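Side-chain contacts in TetR family transcriptional regulator (Rhodococcus erythropolis, PDB 4ZA6), which probably represses transcription of the quorum-sensing signal degradation gene qsdA, as a helical DNA-binding regulator of the TetR family: residues E60-K65 with G83-S88; V54-T59 with E117-S122. All blocks are in the same frame, centred on the assembly; numbering follows the deposited sequence.

Contact 1: residues E60-K65 with G83-S88; sequences ERTYRK and GRVMRS
Val85 drives its two methyls into the helix of 60-65 and makes the tight half of this contact. Val85 CG2 lies 3.8 Å from Tyr63 CA, pressed on the backbone of a turn. Val85 CG1, set anti to the backbone N (chi1 168°), reaches Thr62 CG2 at 3.9 Å. Tyr63 leaves its helix facing away from 83-88, yet its ring returns to lie under Val85, whose CG2 stands above one face near the rim; the buried Tyr63 side chain also touches Ser120, Ile123 and Thr124 of helix 115-133. Valine, branched at CB, suits this place by presenting one methyl to Thr62 and one to the Tyr63 backbone, with the segment axes 9.1 Å apart.

Toward solvent the packing thins. Ser88, small and exposed, offers only its CB and OG to the Thr62 methyl, with Ser88 OG 4.0 Å from Thr62 CG2. The Thr62 hydroxyl takes no part between the two helices, since it bonds to the carbonyl of Ala58 one turn back, leaving the methyl to face Val85. Segments 60-65 and 83-88 cross at 137°, closer to antiparallel than to parallel, where what is probably the connecting helix of the TetR fold, 47-69, packs against the helical ligand-binding core.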
ATOM      1  N   GLU A  60       1.962  -3.660  -3.735  1.00 24.91           N
ATOM      2  CA  GLU A  60       2.770  -4.892  -3.767  1.00 25.82           C
ATOM      3  C   GLU A  60       4.045  -4.664  -4.528  1.00 30.42           C
ATOM      4  O   GLU A  60       5.105  -4.963  -4.001  1.00 30.71           O
ATOM      5  CB  GLU A  60       1.954  -6.068  -4.346  1.00 27.65           C
ATOM      6  CG  GLU A  60       2.752  -7.347  -4.554  1.00 36.13           C
ATOM      7  CD  GLU A  60       1.902  -8.604  -4.613  1.00 61.05           C
ATOM      8  OE1 GLU A  60       0.744  -8.529  -5.086  1.00 70.33           O
ATOM      9  OE2 GLU A  60       2.389  -9.666  -4.164  1.00 50.97           O
ATOM     10  N   ARG A  61       3.965  -4.076  -5.747  1.00 28.33           N
ATOM     11  CA  ARG A  61       5.156  -3.747  -6.559  1.00 28.26           C
ATOM     12  C   ARG A  61       6.147  -2.846  -5.792  1.00 31.27           C
ATOM     13  O   ARG A  61       7.347  -3.090  -5.826  1.00 31.77           O
ATOM     14  CB  ARG A  61       4.749  -3.091  -7.884  1.00 28.51           C
ATOM     15  CG  ARG A  61       4.074  -4.076  -8.862  1.00 27.25           C
ATOM     16  CD  ARG A  61       3.900  -3.484 -10.260  1.00 32.97           C
ATOM     17  NE  ARG A  61       3.076  -2.262 -10.281  1.00 28.14           N
ATOM     18  CZ  ARG A  61       1.763  -2.237 -10.475  1.00 33.42           C
ATOM     19  NH1 ARG A  61       1.089  -3.367 -10.645  1.00 32.24           N
ATOM     20  NH2 ARG A  61       1.115  -1.083 -10.508  1.00 31.33           N
ATOM     21  N   THR A  62       5.638  -1.861  -5.040  1.00 29.28           N
ATOM     22  CA  THR A  62       6.443  -0.940  -4.221  1.00 28.38           C
ATOM     23  C   THR A  62       7.189  -1.703  -3.125  1.00 33.11           C
ATOM     24  O   THR A  62       8.407  -1.525  -2.979  1.00 32.84           O
ATOM     25  CB  THR A  62       5.553   0.197  -3.688  1.00 29.51           C
ATOM     26  OG1 THR A  62       5.057   0.889  -4.820  1.00 27.69           O
ATOM     27  CG2 THR A  62       6.306   1.184  -2.779  1.00 27.12           C
ATOM     28  N   TYR A  63       6.468  -2.573  -2.388  1.00 28.55           N
ATOM     29  CA  TYR A  63       7.017  -3.404  -1.304  1.00 28.16           C
ATOM     30  C   TYR A  63       8.116  -4.344  -1.817  1.00 33.63           C
ATOM     31  O   TYR A  63       9.166  -4.456  -1.189  1.00 33.22           O
ATOM     32  CB  TYR A  63       5.895  -4.246  -0.678  1.00 27.57           C
ATOM     33  CG  TYR A  63       5.316  -3.681   0.600  1.00 27.79           C
ATOM     34  CD1 TYR A  63       5.869  -3.997   1.841  1.00 29.81           C
ATOM     35  CD2 TYR A  63       4.163  -2.909   0.582  1.00 27.21           C
ATOM     36  CE1 TYR A  63       5.329  -3.494   3.028  1.00 29.71           C
ATOM     37  CE2 TYR A  63       3.629  -2.379   1.758  1.00 27.40           C
ATOM     38  CZ  TYR A  63       4.188  -2.713   2.983  1.00 34.24           C
ATOM     39  OH  TYR A  63       3.663  -2.202   4.150  1.00 38.50           O
ATOM     40  N   ARG A  64       7.857  -5.038  -2.943  1.00 32.27           N
ATOM     41  CA  ARG A  64       8.775  -6.006  -3.550  1.00 32.65           C
ATOM     42  C   ARG A  64      10.067  -5.352  -3.971  1.00 36.09           C
ATOM     43  O   ARG A  64      11.127  -5.950  -3.825  1.00 38.62           O
ATOM     44  CB  ARG A  64       8.118  -6.702  -4.762  1.00 34.72           C
ATOM     45  CG  ARG A  64       6.827  -7.469  -4.425  1.00 40.39           C
ATOM     46  CD  ARG A  64       7.072  -8.812  -3.774  1.00 39.82           C
ATOM     47  NE  ARG A  64       5.820  -9.511  -3.479  1.00 37.12           N
ATOM     48  CZ  ARG A  64       5.644 -10.274  -2.412  1.00 46.79           C
ATOM     49  NH1 ARG A  64       6.622 -10.431  -1.533  1.00 42.17           N
ATOM     50  NH2 ARG A  64       4.480 -10.873  -2.202  1.00 37.74           N
ATOM     51  N   LYS A  65       9.983  -4.139  -4.522  1.00 30.53           N
ATOM     52  CA  LYS A  65      11.156  -3.381  -4.951  1.00 30.41           C
ATOM     53  C   LYS A  65      11.947  -2.993  -3.706  1.00 32.41           C
ATOM     54  O   LYS A  65      13.137  -3.274  -3.631  1.00 33.74           O
ATOM     55  CB  LYS A  65      10.731  -2.137  -5.763  1.00 32.32           C
ATOM     56  CG  LYS A  65      11.909  -1.383  -6.384  1.00 41.92           C
ATOM     57  CD  LYS A  65      11.467  -0.123  -7.098  1.00 55.91           C
ATOM     58  CE  LYS A  65      12.639   0.663  -7.640  1.00 76.79           C
ATOM     59  NZ  LYS A  65      12.206   1.899  -8.347  1.00 87.87           N
ATOM     60  N   GLY A  83      10.895   2.547   5.343  1.00 24.84           N
ATOM     61  CA  GLY A  83      11.350   3.884   4.992  1.00 25.61           C
ATOM     62  C   GLY A  83      11.311   4.076   3.486  1.00 29.72           C
ATOM     63  O   GLY A  83      10.782   5.078   3.001  1.00 28.40           O
ATOM     64  N   ARG A  84      11.829   3.074   2.732  1.00 27.36           N
ATOM     65  CA  ARG A  84      11.853   3.053   1.265  1.00 26.37           C
ATOM     66  C   ARG A  84      10.446   3.099   0.679  1.00 29.49           C
ATOM     67  O   ARG A  84      10.192   3.906  -0.232  1.00 28.56           O
ATOM     68  CB  ARG A  84      12.587   1.812   0.749  1.00 22.72           C
ATOM     69  CG  ARG A  84      14.097   1.932   0.799  1.00 24.24           C
ATOM     70  CD  ARG A  84      14.771   0.634   0.403  1.00 28.50           C
ATOM     71  NE  ARG A  84      16.220   0.743   0.560  1.00 29.03           N
ATOM     72  CZ  ARG A  84      17.038   1.177  -0.388  1.00 39.12           C
ATOM     73  NH1 ARG A  84      16.559   1.541  -1.572  1.00 36.65           N
ATOM     74  NH2 ARG A  84      18.341   1.254  -0.160  1.00 26.79           N
ATOM     75  N   VAL A  85       9.541   2.215   1.170  1.00 24.46           N
ATOM     76  CA  VAL A  85       8.154   2.143   0.713  1.00 23.47           C
ATOM     77  C   VAL A  85       7.474   3.516   0.967  1.00 28.06           C
ATOM     78  O   VAL A  85       6.908   4.090   0.049  1.00 28.11           O
ATOM     79  CB  VAL A  85       7.372   0.973   1.386  1.00 26.65           C
ATOM     80  CG1 VAL A  85       5.866   1.086   1.121  1.00 26.20           C
ATOM     81  CG2 VAL A  85       7.879  -0.376   0.906  1.00 25.78           C
ATOM     82  N   MET A  86       7.577   4.053   2.191  1.00 24.73           N
ATOM     83  CA  MET A  86       6.929   5.329   2.527  1.00 24.58           C
ATOM     84  C   MET A  86       7.403   6.518   1.700  1.00 29.00           C
ATOM     85  O   MET A  86       6.580   7.327   1.268  1.00 27.52           O
ATOM     86  CB  MET A  86       7.003   5.615   4.020  1.00 25.69           C
ATOM     87  CG  MET A  86       6.162   4.665   4.818  1.00 28.19           C
ATOM     88  SD  MET A  86       6.007   5.185   6.533  1.00 31.16           S
ATOM     89  CE  MET A  86       7.553   4.544   7.227  1.00 28.88           C
ATOM     90  N   ARG A  87       8.715   6.611   1.459  1.00 27.05           N
ATOM     91  CA  ARG A  87       9.283   7.686   0.656  1.00 26.85           C
ATOM     92  C   ARG A  87       8.935   7.533  -0.811  1.00 29.46           C
ATOM     93  O   ARG A  87       8.744   8.542  -1.484  1.00 27.27           O
ATOM     94  CB  ARG A  87      10.791   7.821   0.897  1.00 28.31           C
ATOM     95  CG  ARG A  87      11.080   8.376   2.277  1.00 32.05           C
ATOM     96  CD  ARG A  87      12.549   8.662   2.519  1.00 44.18           C
ATOM     97  NE  ARG A  87      13.175   7.545   3.219  1.00 58.24           N
ATOM     98  CZ  ARG A  87      13.460   7.523   4.518  1.00 53.94           C
ATOM     99  NH1 ARG A  87      13.240   8.590   5.273  1.00 38.88           N
ATOM    100  NH2 ARG A  87      14.002   6.447   5.063  1.00 39.39           N
ATOM    101  N   SER A  88       8.773   6.272  -1.295  1.00 27.73           N
ATOM    102  CA  SER A  88       8.377   6.008  -2.684  1.00 28.27           C
ATOM    103  C   SER A  88       6.916   6.436  -2.893  1.00 32.48           C
ATOM    104  O   SER A  88       6.587   7.066  -3.892  1.00 33.30           O
ATOM    105  CB  SER A  88       8.562   4.534  -3.030  1.00 30.14           C
ATOM    106  OG  SER A  88       8.146   4.301  -4.365  1.00 34.13           O
TER

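Contact 2: residues V54-T59 with E117-S122; sequences VLAEAT and ESISAS
Ile119 reaches across to helix 47-69 with its CG2 methyl, which settles between Ala56 and Thr59, residues one turn apart. Ile119 CG2 stands 3.6 Å from Ala56 O and 3.8 Å from Ala56 CB, so the methyl meets both the backbone and the side chain of the alanine. The CG1 branch is anti to the backbone N (chi1 -167°), which turns CG2 into the position between N and the carbonyl carbon. Alanine suits this spot because its single methyl lets the isoleucine come up to the main chain.

The Thr59 and Ile119 side chains pass alongside one another, pointing opposite ways, with Thr59 CG2 4.0 Å from Ile119 CG2. The same threonine methyl also abuts the hydroxyl of Ser120, with Thr59 CG2 3.4 Å from Ser120 OG. That hydroxyl is hydrogen-bonded to the carbonyl of Ile116 in its own helix, so its meeting with the methyl is a packing contact, and serine is small enough to allow it.

Segments 54-59 and 117-122 run nearly parallel, 21° apart. Helix 47-69 is probably the connecting helix of the TetR fold, laid here against the helical C-terminal core; in this family that core usually houses the ligand pocket.

Threonine divides its two branches neatly. With CG2 anti to the backbone N and turned to the neighbouring helix, Thr59 OG1 donates back to Leu55 O at 2.8 Å, tilted 34° from the carbonyl plane. Leu55 O thereby accepts twice, from Thr59 N and Thr59 OG1, which arrive on opposite faces of that plane; this pair of bonds would help to fix the rotation of the threonine. A methylpentanediol, probably carried over from crystallisation, also hydrogen-bonds to Thr59 OG1.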
ATOM      1  N   VAL A  54      -6.383  -1.892  -7.932  1.00 27.50           N
ATOM      2  CA  VAL A  54      -5.361  -1.218  -8.726  1.00 27.78           C
ATOM      3  C   VAL A  54      -4.253  -0.712  -7.781  1.00 29.44           C
ATOM      4  O   VAL A  54      -3.071  -0.970  -8.010  1.00 29.01           O
ATOM      5  CB  VAL A  54      -6.024  -0.074  -9.561  1.00 32.62           C
ATOM      6  CG1 VAL A  54      -5.003   0.968 -10.036  1.00 31.99           C
ATOM      7  CG2 VAL A  54      -6.807  -0.644 -10.752  1.00 33.05           C
ATOM      8  N   LEU A  55      -4.654  -0.027  -6.707  1.00 27.03           N
ATOM      9  CA  LEU A  55      -3.742   0.532  -5.707  1.00 26.80           C
ATOM     10  C   LEU A  55      -3.066  -0.540  -4.872  1.00 28.76           C
ATOM     11  O   LEU A  55      -1.911  -0.363  -4.512  1.00 28.46           O
ATOM     12  CB  LEU A  55      -4.476   1.539  -4.813  1.00 27.51           C
ATOM     13  CG  LEU A  55      -5.023   2.773  -5.526  1.00 33.01           C
ATOM     14  CD1 LEU A  55      -5.812   3.666  -4.562  1.00 33.20           C
ATOM     15  CD2 LEU A  55      -3.913   3.534  -6.231  1.00 34.80           C
ATOM     16  N   ALA A  56      -3.762  -1.661  -4.599  1.00 23.86           N
ATOM     17  CA  ALA A  56      -3.186  -2.790  -3.856  1.00 24.31           C
ATOM     18  C   ALA A  56      -2.081  -3.449  -4.691  1.00 28.48           C
ATOM     19  O   ALA A  56      -1.041  -3.793  -4.151  1.00 28.25           O
ATOM     20  CB  ALA A  56      -4.271  -3.808  -3.545  1.00 25.07           C
ATOM     21  N   GLU A  57      -2.297  -3.624  -6.012  1.00 26.36           N
ATOM     22  CA  GLU A  57      -1.276  -4.222  -6.885  1.00 25.53           C
ATOM     23  C   GLU A  57      -0.035  -3.301  -6.972  1.00 28.40           C
ATOM     24  O   GLU A  57       1.081  -3.798  -6.944  1.00 26.78           O
ATOM     25  CB  GLU A  57      -1.846  -4.539  -8.288  1.00 26.89           C
ATOM     26  CG  GLU A  57      -2.819  -5.710  -8.285  1.00 28.26           C
ATOM     27  CD  GLU A  57      -3.224  -6.257  -9.640  1.00 37.45           C
ATOM     28  OE1 GLU A  57      -2.704  -5.768 -10.668  1.00 29.94           O
ATOM     29  OE2 GLU A  57      -4.079  -7.167  -9.675  1.00 33.16           O
ATOM     30  N   ALA A  58      -0.244  -1.975  -7.078  1.00 25.95           N
ATOM     31  CA  ALA A  58       0.825  -0.962  -7.099  1.00 27.11           C
ATOM     32  C   ALA A  58       1.574  -0.984  -5.751  1.00 29.23           C
ATOM     33  O   ALA A  58       2.786  -0.815  -5.732  1.00 29.00           O
ATOM     34  CB  ALA A  58       0.237   0.422  -7.334  1.00 28.04           C
ATOM     35  N   THR A  59       0.838  -1.174  -4.620  1.00 25.45           N
ATOM     36  CA  THR A  59       1.428  -1.289  -3.277  1.00 24.13           C
ATOM     37  C   THR A  59       2.396  -2.506  -3.225  1.00 27.91           C
ATOM     38  O   THR A  59       3.514  -2.384  -2.727  1.00 27.55           O
ATOM     39  CB  THR A  59       0.322  -1.414  -2.218  1.00 28.43           C
ATOM     40  OG1 THR A  59      -0.415  -0.187  -2.166  1.00 25.46           O
ATOM     41  CG2 THR A  59       0.873  -1.742  -0.823  1.00 29.76           C
ATOM     42  N   GLU A 117      -4.660  -2.103   2.877  1.00 26.02           N
ATOM     43  CA  GLU A 117      -4.191  -2.591   4.178  1.00 23.72           C
ATOM     44  C   GLU A 117      -3.947  -4.100   4.195  1.00 28.51           C
ATOM     45  O   GLU A 117      -3.000  -4.518   4.838  1.00 26.88           O
ATOM     46  CB  GLU A 117      -5.104  -2.173   5.346  1.00 23.92           C
ATOM     47  CG  GLU A 117      -5.001  -0.706   5.747  1.00 31.08           C
ATOM     48  CD  GLU A 117      -5.695  -0.306   7.043  1.00 38.86           C
ATOM     49  OE1 GLU A 117      -6.606  -1.030   7.505  1.00 35.81           O
ATOM     50  OE2 GLU A 117      -5.286   0.714   7.633  1.00 31.39           O
ATOM     51  N   SER A 118      -4.774  -4.919   3.496  1.00 28.13           N
ATOM     52  CA  SER A 118      -4.595  -6.389   3.478  1.00 27.74           C
ATOM     53  C   SER A 118      -3.314  -6.824   2.811  1.00 28.21           C
ATOM     54  O   SER A 118      -2.629  -7.677   3.355  1.00 27.25           O
ATOM     55  CB  SER A 118      -5.771  -7.096   2.802  1.00 31.75           C
ATOM     56  OG  SER A 118      -6.965  -6.849   3.524  1.00 43.85           O
ATOM     57  N   ILE A 119      -2.996  -6.278   1.626  1.00 25.13           N
ATOM     58  CA  ILE A 119      -1.754  -6.643   0.942  1.00 24.88           C
ATOM     59  C   ILE A 119      -0.539  -6.102   1.714  1.00 28.66           C
ATOM     60  O   ILE A 119       0.444  -6.825   1.871  1.00 29.39           O
ATOM     61  CB  ILE A 119      -1.763  -6.276  -0.574  1.00 28.52           C
ATOM     62  CG1 ILE A 119      -0.588  -6.956  -1.351  1.00 29.49           C
ATOM     63  CG2 ILE A 119      -1.771  -4.753  -0.801  1.00 29.28           C
ATOM     64  CD1 ILE A 119      -0.620  -8.468  -1.447  1.00 29.90           C
ATOM     65  N   SER A 120      -0.631  -4.868   2.250  1.00 24.62           N
ATOM     66  CA  SER A 120       0.454  -4.277   3.043  1.00 24.30           C
ATOM     67  C   SER A 120       0.739  -5.193   4.258  1.00 28.49           C
ATOM     68  O   SER A 120       1.890  -5.577   4.458  1.00 29.07           O
ATOM     69  CB  SER A 120       0.083  -2.866   3.497  1.00 27.76           C
ATOM     70  OG  SER A 120      -0.140  -2.015   2.384  1.00 32.39           O
ATOM     71  N   ALA A 121      -0.326  -5.616   4.992  1.00 24.94           N
ATOM     72  CA  ALA A 121      -0.238  -6.507   6.176  1.00 24.32           C
ATOM     73  C   ALA A 121       0.299  -7.925   5.837  1.00 27.76           C
ATOM     74  O   ALA A 121       1.128  -8.451   6.576  1.00 28.01           O
ATOM     75  CB  ALA A 121      -1.598  -6.610   6.854  1.00 25.80           C
ATOM     76  N   SER A 122      -0.141  -8.521   4.721  1.00 25.45           N
ATOM     77  CA  SER A 122       0.328  -9.860   4.315  1.00 26.27           C
ATOM     78  C   SER A 122       1.774  -9.842   3.808  1.00 30.04           C
ATOM     79  O   SER A 122       2.515 -10.779   4.086  1.00 31.49           O
ATOM     80  CB  SER A 122      -0.625 -10.497   3.301  1.00 30.30           C
ATOM     81  OG  SER A 122      -0.565  -9.803   2.070  1.00 38.63           O
TER

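How the contacts relate
Helix 47-69 is common to both contacts: residues 54-59 enter contact 2 and residues 60-65, following directly, enter contact 1, so one long helix packs on 115-133 along both segments and on 74-90 through 60-65. The centres are about 11 Å apart. Along the chain both first segments come before 83-88, and 117-122 comes last, so contact 1 is closed locally while contact 2 spans the longer separation. The two touch directly, with Tyr63 OH 3.7 Å from Ser120 CB. Thr59 and Thr62 both lie close to bound methylpentanediol, consistent with a pocket beside this helix, which in TetR relatives connects the DNA-binding and ligand-binding parts.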